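PDB 4RHJ: arginase from Trypanosoma brucei brucei, which is of unknown function, an arginase-like protein of the arginase-deacetylase fold that evolved without a binuclear manganese cluster. Local coordinates for residues R57-D63 with N100-D106. Sequence-based numbering, arbitrary orientation.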
ATOM      1  N   ARG A  57      -4.888  14.639 -23.348  1.00 23.79           N
ATOM      2  CA  ARG A  57      -6.180  15.061 -23.881  1.00 25.20           C
ATOM      3  C   ARG A  57      -7.345  14.188 -23.403  1.00 37.71           C
ATOM      4  O   ARG A  57      -8.471  14.668 -23.229  1.00 31.64           O
ATOM      5  CB  ARG A  57      -6.144  15.067 -25.405  1.00 22.20           C
ATOM      6  CG  ARG A  57      -7.013  16.153 -26.002  1.00 34.46           C
ATOM      7  CD  ARG A  57      -7.186  16.018 -27.510  1.00 37.76           C
ATOM      8  NE  ARG A  57      -7.669  17.261 -28.109  1.00 34.64           N
ATOM      9  CZ  ARG A  57      -8.904  17.732 -27.969  1.00 47.22           C
ATOM     10  NH1 ARG A  57      -9.797  17.072 -27.244  1.00 52.16           N
ATOM     11  NH2 ARG A  57      -9.246  18.871 -28.553  1.00 48.23           N
ATOM     12  N   ARG A  58      -7.087  12.902 -23.204  1.00 32.77           N
ATOM     13  CA  ARG A  58      -8.124  12.028 -22.683  1.00 37.38           C
ATOM     14  C   ARG A  58      -8.176  12.142 -21.168  1.00 26.27           C
ATOM     15  O   ARG A  58      -7.180  11.899 -20.473  1.00 39.84           O
ATOM     16  CB  ARG A  58      -7.892  10.575 -23.103  1.00 31.41           C
ATOM     17  CG  ARG A  58      -8.854   9.583 -22.447  1.00 37.58           C
ATOM     18  CD  ARG A  58      -8.481   8.154 -22.774  1.00 29.83           C
ATOM     19  NE  ARG A  58      -9.185   7.197 -21.929  1.00 48.77           N
ATOM     20  CZ  ARG A  58      -8.736   6.753 -20.758  1.00 45.71           C
ATOM     21  NH1 ARG A  58      -7.575   7.180 -20.278  1.00 35.61           N
ATOM     22  NH2 ARG A  58      -9.450   5.876 -20.062  1.00 37.76           N
ATOM     23  N   ALA A  59      -9.345  12.534 -20.670  1.00 35.03           N
ATOM     24  CA  ALA A  59      -9.610  12.581 -19.240  1.00 26.41           C
ATOM     25  C   ALA A  59     -10.750  11.644 -18.880  1.00 14.64           C
ATOM     26  O   ALA A  59     -11.916  11.985 -19.040  1.00 28.09           O
ATOM     27  CB  ALA A  59      -9.937  13.984 -18.808  1.00 23.73           C
ATOM     28  N   PRO A  60     -10.415  10.446 -18.407  1.00 19.32           N
ATOM     29  CA  PRO A  60     -11.475   9.545 -17.957  1.00 19.54           C
ATOM     30  C   PRO A  60     -11.972   9.962 -16.582  1.00 20.42           C
ATOM     31  O   PRO A  60     -12.891  10.758 -16.512  1.00 24.01           O
ATOM     32  CB  PRO A  60     -10.797   8.175 -17.931  1.00 16.32           C
ATOM     33  CG  PRO A  60      -9.324   8.475 -17.797  1.00 44.96           C
ATOM     34  CD  PRO A  60      -9.069   9.857 -18.314  1.00 23.47           C
ATOM     35  N   LEU A  61     -11.329   9.447 -15.535  1.00 24.20           N
ATOM     36  CA  LEU A  61     -11.561   9.780 -14.118  1.00 27.53           C
ATOM     37  C   LEU A  61     -12.901  10.406 -13.716  1.00 22.57           C
ATOM     38  O   LEU A  61     -13.590   9.883 -12.841  1.00 15.53           O
ATOM     39  CB  LEU A  61     -10.426  10.669 -13.604  1.00 21.40           C
ATOM     40  CG  LEU A  61     -10.281  10.742 -12.085  1.00  8.62           C
ATOM     41  CD1 LEU A  61      -9.766   9.422 -11.539  1.00 19.78           C
ATOM     42  CD2 LEU A  61      -9.368  11.889 -11.683  1.00 15.75           C
ATOM     43  N   LEU A  62     -13.271  11.513 -14.348  1.00 19.78           N
ATOM     44  CA  LEU A  62     -14.582  12.070 -14.168  1.00  8.62           C
ATOM     45  C   LEU A  62     -15.523  10.941 -14.490  1.00 12.00           C
ATOM     46  O   LEU A  62     -16.160  10.407 -13.592  1.00 27.52           O
ATOM     47  CB  LEU A  62     -14.793  13.303 -15.072  1.00 12.07           C
ATOM     48  CG  LEU A  62     -16.216  13.749 -15.440  1.00 22.35           C
ATOM     49  CD1 LEU A  62     -16.557  15.100 -14.840  1.00 23.71           C
ATOM     50  CD2 LEU A  62     -16.410  13.772 -16.950  1.00 26.52           C
ATOM     51  N   ASP A  63     -15.540  10.528 -15.759  1.00 20.04           N
ATOM     52  CA  ASP A  63     -16.374   9.430 -16.241  1.00 15.93           C
ATOM     53  C   ASP A  63     -16.222   8.144 -15.407  1.00 17.57           C
ATOM     54  O   ASP A  63     -17.166   7.379 -15.266  1.00 13.49           O
ATOM     55  CB  ASP A  63     -16.045   9.142 -17.714  1.00 34.59           C
ATOM     56  CG  ASP A  63     -15.589  10.384 -18.476  1.00 21.56           C
ATOM     57  OD1 ASP A  63     -16.452  11.202 -18.845  1.00 32.05           O
ATOM     58  OD2 ASP A  63     -14.371  10.526 -18.722  1.00 27.67           O
ATOM     59  N   ASN A 100     -23.823  17.168 -12.562  1.00 25.98           N
ATOM     60  CA  ASN A 100     -22.766  16.888 -13.534  1.00 30.97           C
ATOM     61  C   ASN A 100     -22.692  17.873 -14.703  1.00 21.79           C
ATOM     62  O   ASN A 100     -23.522  17.827 -15.622  1.00 31.31           O
ATOM     63  CB  ASN A 100     -22.921  15.481 -14.112  1.00 31.39           C
ATOM     64  CG  ASN A 100     -21.864  15.175 -15.163  1.00 22.52           C
ATOM     65  OD1 ASN A 100     -20.719  15.603 -15.037  1.00 17.41           O
ATOM     66  ND2 ASN A 100     -22.246  14.442 -16.203  1.00 28.85           N
ATOM     67  N   CYS A 101     -21.683  18.741 -14.684  1.00 13.04           N
ATOM     68  CA  CYS A 101     -21.476  19.660 -15.798  1.00 26.12           C
ATOM     69  C   CYS A 101     -20.536  19.063 -16.836  1.00 28.17           C
ATOM     70  O   CYS A 101     -20.206  19.723 -17.819  1.00 50.21           O
ATOM     71  CB  CYS A 101     -20.924  21.006 -15.313  1.00 22.42           C
ATOM     72  SG  CYS A 101     -21.997  21.921 -14.187  1.00 27.52           S
ATOM     73  N   GLY A 102     -20.085  17.831 -16.612  1.00 19.07           N
ATOM     74  CA  GLY A 102     -19.229  17.160 -17.576  1.00 24.27           C
ATOM     75  C   GLY A 102     -17.853  17.774 -17.800  1.00 34.34           C
ATOM     76  O   GLY A 102     -17.376  18.579 -17.008  1.00 17.44           O
ATOM     77  N   GLN A 103     -17.215  17.395 -18.905  1.00 40.77           N
ATOM     78  CA  GLN A 103     -15.853  17.830 -19.205  1.00 27.48           C
ATOM     79  C   GLN A 103     -15.787  19.212 -19.846  1.00 26.19           C
ATOM     80  O   GLN A 103     -16.569  19.526 -20.743  1.00 25.54           O
ATOM     81  CB  GLN A 103     -15.164  16.821 -20.137  1.00 27.32           C
ATOM     82  CG  GLN A 103     -14.815  15.479 -19.513  1.00 34.02           C
ATOM     83  CD  GLN A 103     -13.660  15.566 -18.540  1.00 22.03           C
ATOM     84  OE1 GLN A 103     -13.101  16.632 -18.329  1.00 25.19           O
ATOM     85  NE2 GLN A 103     -13.300  14.439 -17.937  1.00 28.04           N
ATOM     86  N   MET A 104     -14.835  20.024 -19.398  1.00 20.18           N
ATOM     87  CA  MET A 104     -14.483  21.265 -20.088  1.00 19.56           C
ATOM     88  C   MET A 104     -14.262  21.054 -21.595  1.00 28.44           C
ATOM     89  O   MET A 104     -14.840  21.740 -22.433  1.00 32.99           O
ATOM     90  CB  MET A 104     -13.219  21.862 -19.477  1.00 17.77           C
ATOM     91  CG  MET A 104     -13.367  22.342 -18.079  1.00 19.99           C
ATOM     92  SD  MET A 104     -13.015  24.087 -17.995  1.00 28.88           S
ATOM     93  CE  MET A 104     -13.981  24.533 -16.576  1.00 13.27           C
ATOM     94  N   LEU A 105     -13.424  20.086 -21.926  1.00 31.13           N
ATOM     95  CA  LEU A 105     -12.994  19.854 -23.298  1.00 29.58           C
ATOM     96  C   LEU A 105     -14.013  19.019 -24.077  1.00 32.64           C
ATOM     97  O   LEU A 105     -14.254  17.859 -23.750  1.00 27.23           O
ATOM     98  CB  LEU A 105     -11.623  19.163 -23.285  1.00 38.26           C
ATOM     99  CG  LEU A 105     -10.622  19.227 -24.439  1.00 30.82           C
ATOM    100  CD1 LEU A 105     -10.420  20.641 -24.895  1.00 19.25           C
ATOM    101  CD2 LEU A 105      -9.288  18.641 -23.996  1.00 24.11           C
ATOM    102  N   ASP A 106     -14.620  19.605 -25.104  1.00 30.92           N
ATOM    103  CA  ASP A 106     -15.513  18.827 -25.955  1.00 43.47           C
ATOM    104  C   ASP A 106     -14.727  17.845 -26.813  1.00 59.97           C
ATOM    105  O   ASP A 106     -13.965  18.244 -27.690  1.00 55.61           O
ATOM    106  CB  ASP A 106     -16.354  19.731 -26.853  1.00 54.39           C
ATOM    107  CG  ASP A 106     -17.273  18.942 -27.779  1.00 35.53           C
ATOM    108  OD1 ASP A 106     -17.399  17.713 -27.611  1.00 32.92           O
ATOM    109  OD2 ASP A 106     -17.888  19.553 -28.672  1.00 44.52           O
TER
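At the junction between the C-terminal end of parallel strand 95-103, next to the outermost strand 77-81 of the arginase-deacetylase sheet, and the entry to helix 62-66, away from the annotated metal site, Gln-103 meets Ala-59 of the loop before that helix and Leu-62 in its first turn. The CG of Gln-103 lies beside the backbone N (chi1 -70°) and the chain bends at chi2 (-72°), which places the amide between those two residues. Between the two segments, Gln-103 NE2 approaches Ala-59 O at 3.0 Å, at an angle too poor for a hydrogen bond. Leu-62 approaches from the opposite direction, its CD2 packing against Gln-103 CG and lying 3.3 Å from Gln-103 NE2. Ala-59 CB, which points toward the strand, lies 3.5 Å from Gln-103 NE2. The other Leu-62 methyl, CD1, rests 4.2 Å from Gly-102 O. Gly-102 has a positive phi (65°), a value that favours glycine, and its N donates to Asn-100 OD1 (2.8 Å), closing an Asx turn at the strand end; the donor sits well above the carbonyl plane. A second patch joins Arg-57 to Leu-105. The arginine chain is extended from CG to NE and crosses the leucine at about a right angle, with Leu-105 CD2 over one guanidinium face and 3.6 Å from Arg-57 NH1. Around this surface contact, Cys-101 bonds through its backbone to Leu-48, and Gly-102 and Met-104 to Gly-50, all on the adjacent strand 46-50, whereas the Cys-101 and Met-104 side chains pack against helices 23-30 and 116-131.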